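Local coordinates for beta-agarase D (Zobellia galactanivorans, PDB 4ASM), which hydrolyses the beta-1,4-linkages of agarose at random, with retention of anomeric configuration, through its GH16 catalytic domain, at residues Q159-M164 / T231-F236; L185-F190 / Y199-L204. All coordinates share one frame; numbering follows the deposited sequence.

Overall arrangement
Both contacts lie in the GH16 catalytic domain, their centres about 10 Å apart. Strands 159-166 and 183-191 are antiparallel neighbours in one sheet, so contact 1 (159-164 with 231-236) and contact 2 (185-190 with 199-204) share it. Along the chain the order is 159-164, 185-190, 199-204, 231-236: contact 2 falls between the two halves of contact 1. Contact 1 packs the convex side of the catalytic sheet against strand 232-237, while contact 2 joins strand 183-191 to the loop that follows strand 197-199. They meet where Tyr-235 OH bonds to Ser-186 O, 2.6 Å away, and where Glu-160 N reaches His-188 O. Strand 159-166, bearing the probable nucleophile, has strand 232-237 behind and 183-191 beside it.

Contact 1 of 2, residues Q159-M164 / T231-F236; sequences QEIDIM and TRLEYF. With IMD (imidazole), chain C.
Strand 159-162 and strand 232-236 run nearly parallel, 27° between their directions and 9.7 Å apart at closest approach, with Ile-161 facing Leu-233. No hydrogen bond joins them: this is side-chain packing between the two layers of the GH16 beta-sandwich (jelly roll). Ile-161 CD1 meets Leu-233 CD2 at 3.8 Å, and Ile-161 CG2 lies against both methyls of the leucine, the two side chains crossing obliquely. Trp-227 adds to the packing around Ile-161. The end of Tyr-235 comes close to the other strand, and its CE2 lies 3.2 Å from Asp-162 O, which sits at the ring edge near its plane. The phenol OH passes on to a hydrogen bond with Ser-186 O. Past Asp-162 the chain turns a corner, and Ile-163 and Met-164 form a classic beta bulge against Ile-150. On the other side of the strand Glu-160, probably the catalytic nucleophile, extends into the cleft, its CG anti to the backbone N (chi1 167°). Its OE2 lies 2.5 Å from Asp-162 OD1. A bound imidazole, probably from the crystallisation liquor, bridges to Glu-326 and gives its N1-H to Glu-160 OE2 at 2.6 Å, almost straight at 170°.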
ATOM      1  N   GLN A 159      10.503  -8.054  -0.071  1.00  7.04           N
ATOM      2  CA  GLN A 159      10.521  -6.741  -0.710  1.00  6.66           C
ATOM      3  C   GLN A 159       9.110  -6.331  -1.052  1.00  6.51           C
ATOM      4  O   GLN A 159       8.358  -7.119  -1.624  1.00  6.31           O
ATOM      5  CB  GLN A 159      11.384  -6.755  -1.969  1.00  6.58           C
ATOM      6  CG  GLN A 159      12.860  -7.152  -1.720  1.00  7.20           C
ATOM      7  CD  GLN A 159      13.747  -7.121  -2.965  1.00  7.63           C
ATOM      8  OE1 GLN A 159      14.862  -7.696  -2.965  1.00 10.67           O
ATOM      9  NE2 GLN A 159      13.295  -6.479  -4.007  1.00  5.54           N
ATOM     10  N   GLU A 160       8.767  -5.079  -0.735  1.00  5.81           N
ATOM     11  CA  GLU A 160       7.389  -4.582  -0.886  1.00  5.70           C
ATOM     12  C   GLU A 160       7.393  -3.128  -1.307  1.00  6.12           C
ATOM     13  O   GLU A 160       8.206  -2.349  -0.825  1.00  6.08           O
ATOM     14  CB  GLU A 160       6.644  -4.742   0.440  1.00  5.06           C
ATOM     15  CG  GLU A 160       5.319  -4.008   0.534  1.00  6.24           C
ATOM     16  CD  GLU A 160       4.648  -4.208   1.873  1.00  6.35           C
ATOM     17  OE1 GLU A 160       4.999  -5.160   2.609  1.00  6.90           O
ATOM     18  OE2 GLU A 160       3.726  -3.401   2.170  1.00  7.17           O
ATOM     19  N   ILE A 161       6.497  -2.787  -2.223  1.00  5.09           N
ATOM     20  CA  ILE A 161       6.299  -1.383  -2.615  1.00  5.53           C
ATOM     21  C   ILE A 161       4.819  -1.136  -2.523  1.00  5.55           C
ATOM     22  O   ILE A 161       4.052  -1.851  -3.136  1.00  5.96           O
ATOM     23  CB  ILE A 161       6.785  -1.122  -4.056  1.00  5.51           C
ATOM     24  CG1 ILE A 161       8.313  -1.249  -4.121  1.00  6.98           C
ATOM     25  CG2 ILE A 161       6.302   0.251  -4.571  1.00  6.14           C
ATOM     26  CD1 ILE A 161       8.873  -1.518  -5.532  1.00  7.67           C
ATOM     27  N   ASP A 162       4.411  -0.150  -1.729  1.00  5.88           N
ATOM     28  CA  ASP A 162       2.990   0.129  -1.597  1.00  6.91           C
ATOM     29  C   ASP A 162       2.576   1.187  -2.602  1.00  7.31           C
ATOM     30  O   ASP A 162       3.375   2.061  -2.968  1.00  7.78           O
ATOM     31  CB  ASP A 162       2.644   0.565  -0.176  1.00  6.86           C
ATOM     32  CG  ASP A 162       2.958  -0.488   0.835  1.00  9.38           C
ATOM     33  OD1 ASP A 162       3.067  -1.675   0.454  1.00  7.68           O
ATOM     34  OD2 ASP A 162       3.129  -0.135   2.004  1.00 16.10           O
ATOM     35  N   ILE A 163       1.334   1.075  -3.061  1.00  6.78           N
ATOM     36  CA  ILE A 163       0.704   2.129  -3.844  1.00  7.02           C
ATOM     37  C   ILE A 163      -0.112   2.985  -2.874  1.00  6.32           C
ATOM     38  O   ILE A 163       0.093   4.200  -2.790  1.00  5.98           O
ATOM     39  CB  ILE A 163      -0.140   1.558  -4.983  1.00  8.05           C
ATOM     40  CG1 ILE A 163       0.796   0.994  -6.065  1.00 11.56           C
ATOM     41  CG2 ILE A 163      -0.972   2.661  -5.605  1.00  7.50           C
ATOM     42  CD1 ILE A 163       0.577  -0.414  -6.436  1.00 16.11           C
ATOM     43  N   MET A 164      -1.015   2.352  -2.136  1.00  4.82           N
ATOM     44  CA  MET A 164      -1.804   3.073  -1.144  1.00  5.70           C
ATOM     45  C   MET A 164      -1.893   2.278   0.157  1.00  5.49           C
ATOM     46  O   MET A 164      -2.173   1.075   0.142  1.00  5.11           O
ATOM     47  CB  MET A 164      -3.210   3.313  -1.676  1.00  5.76           C
ATOM     48  CG  MET A 164      -4.143   3.985  -0.643  1.00  6.63           C
ATOM     49  SD  MET A 164      -5.809   4.307  -1.270  1.00  8.67           S
ATOM     50  CE  MET A 164      -6.409   2.632  -1.514  1.00  9.52           C
ATOM     51  N   THR A 231      16.127   1.604  -7.352  1.00 10.07           N
ATOM     52  CA  THR A 231      16.436   2.537  -6.310  1.00 10.94           C
ATOM     53  C   THR A 231      15.497   3.774  -6.344  1.00 10.13           C
ATOM     54  O   THR A 231      15.593   4.656  -5.498  1.00  9.79           O
ATOM     55  CB  THR A 231      17.971   2.736  -6.472  1.00 12.57           C
ATOM     56  OG1 THR A 231      18.730   2.249  -5.341  1.00 16.08           O
ATOM     57  CG2 THR A 231      18.354   3.991  -7.060  1.00 13.00           C
ATOM     58  N   ARG A 232      14.521   3.773  -7.256  1.00  8.73           N
ATOM     59  CA  ARG A 232      13.630   4.949  -7.410  1.00  7.84           C
ATOM     60  C   ARG A 232      12.148   4.605  -7.546  1.00  7.30           C
ATOM     61  O   ARG A 232      11.772   3.781  -8.397  1.00  8.00           O
ATOM     62  CB  ARG A 232      14.064   5.862  -8.566  1.00  8.29           C
ATOM     63  CG  ARG A 232      13.194   7.133  -8.730  1.00  8.35           C
ATOM     64  CD  ARG A 232      13.779   8.003  -9.814  1.00  9.75           C
ATOM     65  NE  ARG A 232      12.941   9.124 -10.253  1.00 10.11           N
ATOM     66  CZ  ARG A 232      13.310  10.409 -10.252  1.00 10.04           C
ATOM     67  NH1 ARG A 232      14.486  10.777  -9.745  1.00  9.31           N
ATOM     68  NH2 ARG A 232      12.483  11.324 -10.749  1.00 10.59           N
ATOM     69  N   LEU A 233      11.337   5.275  -6.718  1.00  7.61           N
ATOM     70  CA  LEU A 233       9.864   5.176  -6.734  1.00  7.09           C
ATOM     71  C   LEU A 233       9.276   6.563  -6.839  1.00  7.46           C
ATOM     72  O   LEU A 233       9.769   7.481  -6.189  1.00  7.45           O
ATOM     73  CB  LEU A 233       9.333   4.581  -5.430  1.00  7.36           C
ATOM     74  CG  LEU A 233       9.872   3.237  -4.950  1.00  7.17           C
ATOM     75  CD1 LEU A 233       9.280   2.845  -3.583  1.00  8.97           C
ATOM     76  CD2 LEU A 233       9.624   2.141  -5.999  1.00  7.68           C
ATOM     77  N   GLU A 234       8.202   6.703  -7.619  1.00  6.75           N
ATOM     78  CA  GLU A 234       7.486   7.979  -7.704  1.00  6.16           C
ATOM     79  C   GLU A 234       6.017   7.714  -7.427  1.00  6.37           C
ATOM     80  O   GLU A 234       5.476   6.718  -7.930  1.00  6.13           O
ATOM     81  CB  GLU A 234       7.619   8.583  -9.092  1.00  6.11           C
ATOM     82  CG  GLU A 234       9.054   8.860  -9.535  1.00  7.60           C
ATOM     83  CD  GLU A 234       9.207   9.018 -11.039  1.00  8.36           C
ATOM     84  OE1 GLU A 234       8.206   8.901 -11.778  1.00  9.11           O
ATOM     85  OE2 GLU A 234      10.353   9.281 -11.470  1.00  9.74           O
ATOM     86  N   TYR A 235       5.380   8.579  -6.627  1.00  4.92           N
ATOM     87  CA  TYR A 235       3.977   8.416  -6.242  1.00  5.47           C
ATOM     88  C   TYR A 235       3.120   9.510  -6.849  1.00  5.44           C
ATOM     89  O   TYR A 235       3.578  10.645  -6.990  1.00  6.09           O
ATOM     90  CB  TYR A 235       3.823   8.448  -4.711  1.00  5.23           C
ATOM     91  CG  TYR A 235       4.464   7.288  -4.013  1.00  4.85           C
ATOM     92  CD1 TYR A 235       5.827   7.278  -3.743  1.00  6.02           C
ATOM     93  CD2 TYR A 235       3.704   6.181  -3.647  1.00  5.07           C
ATOM     94  CE1 TYR A 235       6.416   6.185  -3.118  1.00  5.68           C
ATOM     95  CE2 TYR A 235       4.275   5.104  -2.997  1.00  5.98           C
ATOM     96  CZ  TYR A 235       5.633   5.105  -2.753  1.00  5.91           C
ATOM     97  OH  TYR A 235       6.225   4.018  -2.142  1.00  6.75           O
ATOM     98  N   PHE A 236       1.888   9.151  -7.207  1.00  6.07           N
ATOM     99  CA  PHE A 236       0.957  10.050  -7.907  1.00  6.27           C
ATOM    100  C   PHE A 236      -0.418   9.929  -7.289  1.00  6.45           C
ATOM    101  O   PHE A 236      -0.876   8.818  -7.003  1.00  6.75           O
ATOM    102  CB  PHE A 236       0.856   9.658  -9.389  1.00  6.57           C
ATOM    103  CG  PHE A 236       2.168   9.690 -10.104  1.00  7.00           C
ATOM    104  CD1 PHE A 236       3.060   8.620  -9.986  1.00  8.59           C
ATOM    105  CD2 PHE A 236       2.536  10.782 -10.876  1.00  9.48           C
ATOM    106  CE1 PHE A 236       4.306   8.643 -10.616  1.00  8.34           C
ATOM    107  CE2 PHE A 236       3.794  10.806 -11.514  1.00  9.35           C
ATOM    108  CZ  PHE A 236       4.660   9.730 -11.388  1.00  9.03           C
TER
HETATM  109  N1  IMD C1360       1.400  -3.429   3.345  1.00 11.56           N
HETATM  110  C2  IMD C1360       0.652  -4.510   3.624  1.00 11.00           C
HETATM  111  N3  IMD C1360      -0.541  -4.093   4.094  1.00 11.59           N
HETATM  112  C4  IMD C1360      -0.560  -2.740   4.108  1.00 10.83           C
HETATM  113  C5  IMD C1360       0.675  -2.325   3.629  1.00 11.65           C

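Contact 2 of 2, residues L185-F190 / Y199-L204; sequences LSHHVF and YQPADL
His-188 lays one ring face over Gln-200 CB, which stands 3.6 Å from the ring centroid and 12° off its normal, a CH-pi contact. The two side chains run side by side in the same direction, with ring and amide planes 49° apart. On the other side of the strand, the His-187 ring, its CG set between the backbone N and the carbonyl carbon (chi1 76°), comes to lie against Pro-201: CD sits over a face at 4.0 Å from the centroid, and Pro-201 CG is 3.5 Å from His-187 ND1. His-187 NE2 is held by Ile-303 O. Val-189 and Tyr-199 form an antiparallel hydrogen-bonded pair: Val-189 N donates to Tyr-199 O at 3.0 Å, and Tyr-199 N to Val-189 O at 2.9 Å. Their side chains share a face, with Val-189 CG2 3.9 Å from Tyr-199 CB. Past this pair no further backbone hydrogen bond joins the segments, and Pro-201 CD comes 3.2 Å from His-187 O. Were His-188 an alanine, Gln-200 CB would probably lose the ring face it packs on, leaving the glutamine chain freer to turn. His-188 also touches Glu-160, the probable nucleophile, and Asp-162, consistent with His-188 and Gln-200 lining the catalytic cleft on the concave face of the GH16 jelly roll.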
ATOM      1  N   LEU A 185       2.458   6.895   1.957  1.00  5.09           N
ATOM      2  CA  LEU A 185       3.155   6.584   0.701  1.00  5.39           C
ATOM      3  C   LEU A 185       4.390   5.799   1.134  1.00  5.85           C
ATOM      4  O   LEU A 185       5.295   6.345   1.786  1.00  5.94           O
ATOM      5  CB  LEU A 185       3.520   7.851  -0.082  1.00  6.04           C
ATOM      6  CG  LEU A 185       2.322   8.773  -0.341  1.00  5.57           C
ATOM      7  CD1 LEU A 185       2.822  10.030  -1.014  1.00  6.66           C
ATOM      8  CD2 LEU A 185       1.303   8.044  -1.206  1.00  6.72           C
ATOM      9  N   SER A 186       4.396   4.497   0.842  1.00  6.04           N
ATOM     10  CA  SER A 186       5.249   3.594   1.598  1.00  6.26           C
ATOM     11  C   SER A 186       5.808   2.423   0.789  1.00  6.03           C
ATOM     12  O   SER A 186       5.465   2.209  -0.371  1.00  6.02           O
ATOM     13  CB  SER A 186       4.443   3.086   2.800  1.00  6.88           C
ATOM     14  OG  SER A 186       5.242   2.434   3.784  1.00  7.64           O
ATOM     15  N   HIS A 187       6.688   1.682   1.451  1.00  5.67           N
ATOM     16  CA  HIS A 187       7.233   0.430   0.936  1.00  5.49           C
ATOM     17  C   HIS A 187       7.720  -0.301   2.165  1.00  5.40           C
ATOM     18  O   HIS A 187       7.729   0.257   3.247  1.00  5.64           O
ATOM     19  CB  HIS A 187       8.376   0.678  -0.069  1.00  5.66           C
ATOM     20  CG  HIS A 187       9.672   1.080   0.570  1.00  5.53           C
ATOM     21  ND1 HIS A 187      10.029   2.398   0.767  1.00  5.67           N
ATOM     22  CD2 HIS A 187      10.698   0.334   1.054  1.00  6.57           C
ATOM     23  CE1 HIS A 187      11.225   2.446   1.333  1.00  5.80           C
ATOM     24  NE2 HIS A 187      11.660   1.206   1.510  1.00  5.81           N
ATOM     25  N   HIS A 188       8.098  -1.570   2.018  1.00  5.55           N
ATOM     26  CA  HIS A 188       8.735  -2.252   3.136  1.00  5.71           C
ATOM     27  C   HIS A 188       9.882  -3.082   2.608  1.00  5.89           C
ATOM     28  O   HIS A 188       9.829  -3.600   1.496  1.00  5.49           O
ATOM     29  CB  HIS A 188       7.775  -3.229   3.819  1.00  6.15           C
ATOM     30  CG  HIS A 188       6.759  -2.611   4.735  1.00  5.56           C
ATOM     31  ND1 HIS A 188       5.664  -1.893   4.291  1.00  8.85           N
ATOM     32  CD2 HIS A 188       6.625  -2.708   6.076  1.00  3.65           C
ATOM     33  CE1 HIS A 188       4.927  -1.536   5.332  1.00  5.37           C
ATOM     34  NE2 HIS A 188       5.486  -2.022   6.426  1.00  9.58           N
ATOM     35  N   VAL A 189      10.897  -3.244   3.454  1.00  5.75           N
ATOM     36  CA  VAL A 189      11.889  -4.302   3.275  1.00  6.28           C
ATOM     37  C   VAL A 189      11.935  -5.132   4.559  1.00  6.61           C
ATOM     38  O   VAL A 189      11.811  -4.590   5.661  1.00  7.16           O
ATOM     39  CB  VAL A 189      13.310  -3.776   2.838  1.00  6.08           C
ATOM     40  CG1 VAL A 189      13.229  -3.106   1.467  1.00  6.65           C
ATOM     41  CG2 VAL A 189      13.960  -2.847   3.893  1.00  6.83           C
ATOM     42  N   PHE A 190      12.132  -6.443   4.403  1.00  6.59           N
ATOM     43  CA  PHE A 190      12.097  -7.372   5.554  1.00  6.79           C
ATOM     44  C   PHE A 190      13.303  -8.275   5.598  1.00  7.20           C
ATOM     45  O   PHE A 190      13.792  -8.707   4.568  1.00  6.99           O
ATOM     46  CB  PHE A 190      10.886  -8.316   5.474  1.00  7.54           C
ATOM     47  CG  PHE A 190       9.546  -7.621   5.484  1.00  6.40           C
ATOM     48  CD1 PHE A 190       8.891  -7.357   6.680  1.00  7.98           C
ATOM     49  CD2 PHE A 190       8.926  -7.279   4.276  1.00  6.39           C
ATOM     50  CE1 PHE A 190       7.626  -6.711   6.669  1.00  7.67           C
ATOM     51  CE2 PHE A 190       7.683  -6.664   4.266  1.00  7.43           C
ATOM     52  CZ  PHE A 190       7.043  -6.385   5.461  1.00  7.12           C
ATOM     53  N   TYR A 199      11.285  -2.782   7.915  1.00  7.55           N
ATOM     54  CA  TYR A 199      11.470  -1.343   7.697  1.00  7.12           C
ATOM     55  C   TYR A 199      10.434  -0.781   6.713  1.00  6.96           C
ATOM     56  O   TYR A 199      10.170  -1.378   5.683  1.00  6.60           O
ATOM     57  CB  TYR A 199      12.862  -1.043   7.144  1.00  7.52           C
ATOM     58  CG  TYR A 199      13.000   0.428   6.848  1.00  6.61           C
ATOM     59  CD1 TYR A 199      13.218   1.327   7.885  1.00  7.85           C
ATOM     60  CD2 TYR A 199      12.857   0.918   5.550  1.00  7.85           C
ATOM     61  CE1 TYR A 199      13.305   2.701   7.651  1.00  9.21           C
ATOM     62  CE2 TYR A 199      12.943   2.298   5.287  1.00  7.10           C
ATOM     63  CZ  TYR A 199      13.169   3.174   6.353  1.00  8.04           C
ATOM     64  OH  TYR A 199      13.282   4.528   6.125  1.00  7.81           O
ATOM     65  N   GLN A 200       9.884   0.381   7.056  1.00  6.84           N
ATOM     66  CA  GLN A 200       9.033   1.174   6.174  1.00  6.20           C
ATOM     67  C   GLN A 200       9.310   2.667   6.430  1.00  6.27           C
ATOM     68  O   GLN A 200       9.804   3.041   7.504  1.00  7.30           O
ATOM     69  CB  GLN A 200       7.567   0.876   6.439  1.00  6.39           C
ATOM     70  CG  GLN A 200       7.113   1.351   7.822  1.00  6.42           C
ATOM     71  CD  GLN A 200       5.704   0.924   8.136  1.00  8.76           C
ATOM     72  OE1 GLN A 200       5.449   0.128   9.052  1.00 14.30           O
ATOM     73  NE2 GLN A 200       4.787   1.399   7.346  1.00  6.72           N
ATOM     74  N   PRO A 201       9.005   3.519   5.442  1.00  6.45           N
ATOM     75  CA  PRO A 201       9.169   4.957   5.665  1.00  6.44           C
ATOM     76  C   PRO A 201       8.367   5.463   6.847  1.00  5.82           C
ATOM     77  O   PRO A 201       7.173   5.172   6.989  1.00  6.45           O
ATOM     78  CB  PRO A 201       8.676   5.582   4.361  1.00  6.45           C
ATOM     79  CG  PRO A 201       8.938   4.480   3.328  1.00  6.66           C
ATOM     80  CD  PRO A 201       8.575   3.212   4.067  1.00  6.82           C
ATOM     81  N   ALA A 202       9.067   6.221   7.693  1.00  6.13           N
ATOM     82  CA  ALA A 202       8.498   6.798   8.903  1.00  5.69           C
ATOM     83  C   ALA A 202       8.799   8.298   9.010  1.00  5.47           C
ATOM     84  O   ALA A 202       8.666   8.880  10.087  1.00  6.49           O
ATOM     85  CB  ALA A 202       9.018   6.063  10.136  1.00  6.06           C
ATOM     86  N   ASP A 203       9.230   8.914   7.909  1.00  5.24           N
ATOM     87  CA  ASP A 203       9.347  10.368   7.888  1.00  5.68           C
ATOM     88  C   ASP A 203       7.951  10.978   7.897  1.00  6.28           C
ATOM     89  O   ASP A 203       6.988  10.401   7.350  1.00  6.16           O
ATOM     90  CB  ASP A 203      10.207  10.905   6.723  1.00  5.46           C
ATOM     91  CG  ASP A 203       9.721  10.482   5.345  1.00  6.10           C
ATOM     92  OD1 ASP A 203       9.620   9.254   5.088  1.00  6.19           O
ATOM     93  OD2 ASP A 203       9.510  11.378   4.500  1.00  6.48           O
ATOM     94  N   LEU A 204       7.845  12.155   8.510  1.00  6.61           N
ATOM     95  CA  LEU A 204       6.583  12.893   8.537  1.00  7.74           C
ATOM     96  C   LEU A 204       5.979  13.013   7.125  1.00  6.82           C
ATOM     97  O   LEU A 204       4.766  12.802   6.922  1.00  7.33           O
ATOM     98  CB  LEU A 204       6.801  14.273   9.161  1.00  8.81           C
ATOM     99  CG  LEU A 204       5.602  15.232   9.116  1.00 11.71           C
ATOM    100  CD1 LEU A 204       4.505  14.803  10.068  1.00 15.12           C
ATOM    101  CD2 LEU A 204       6.079  16.679   9.388  1.00 15.33           C
TER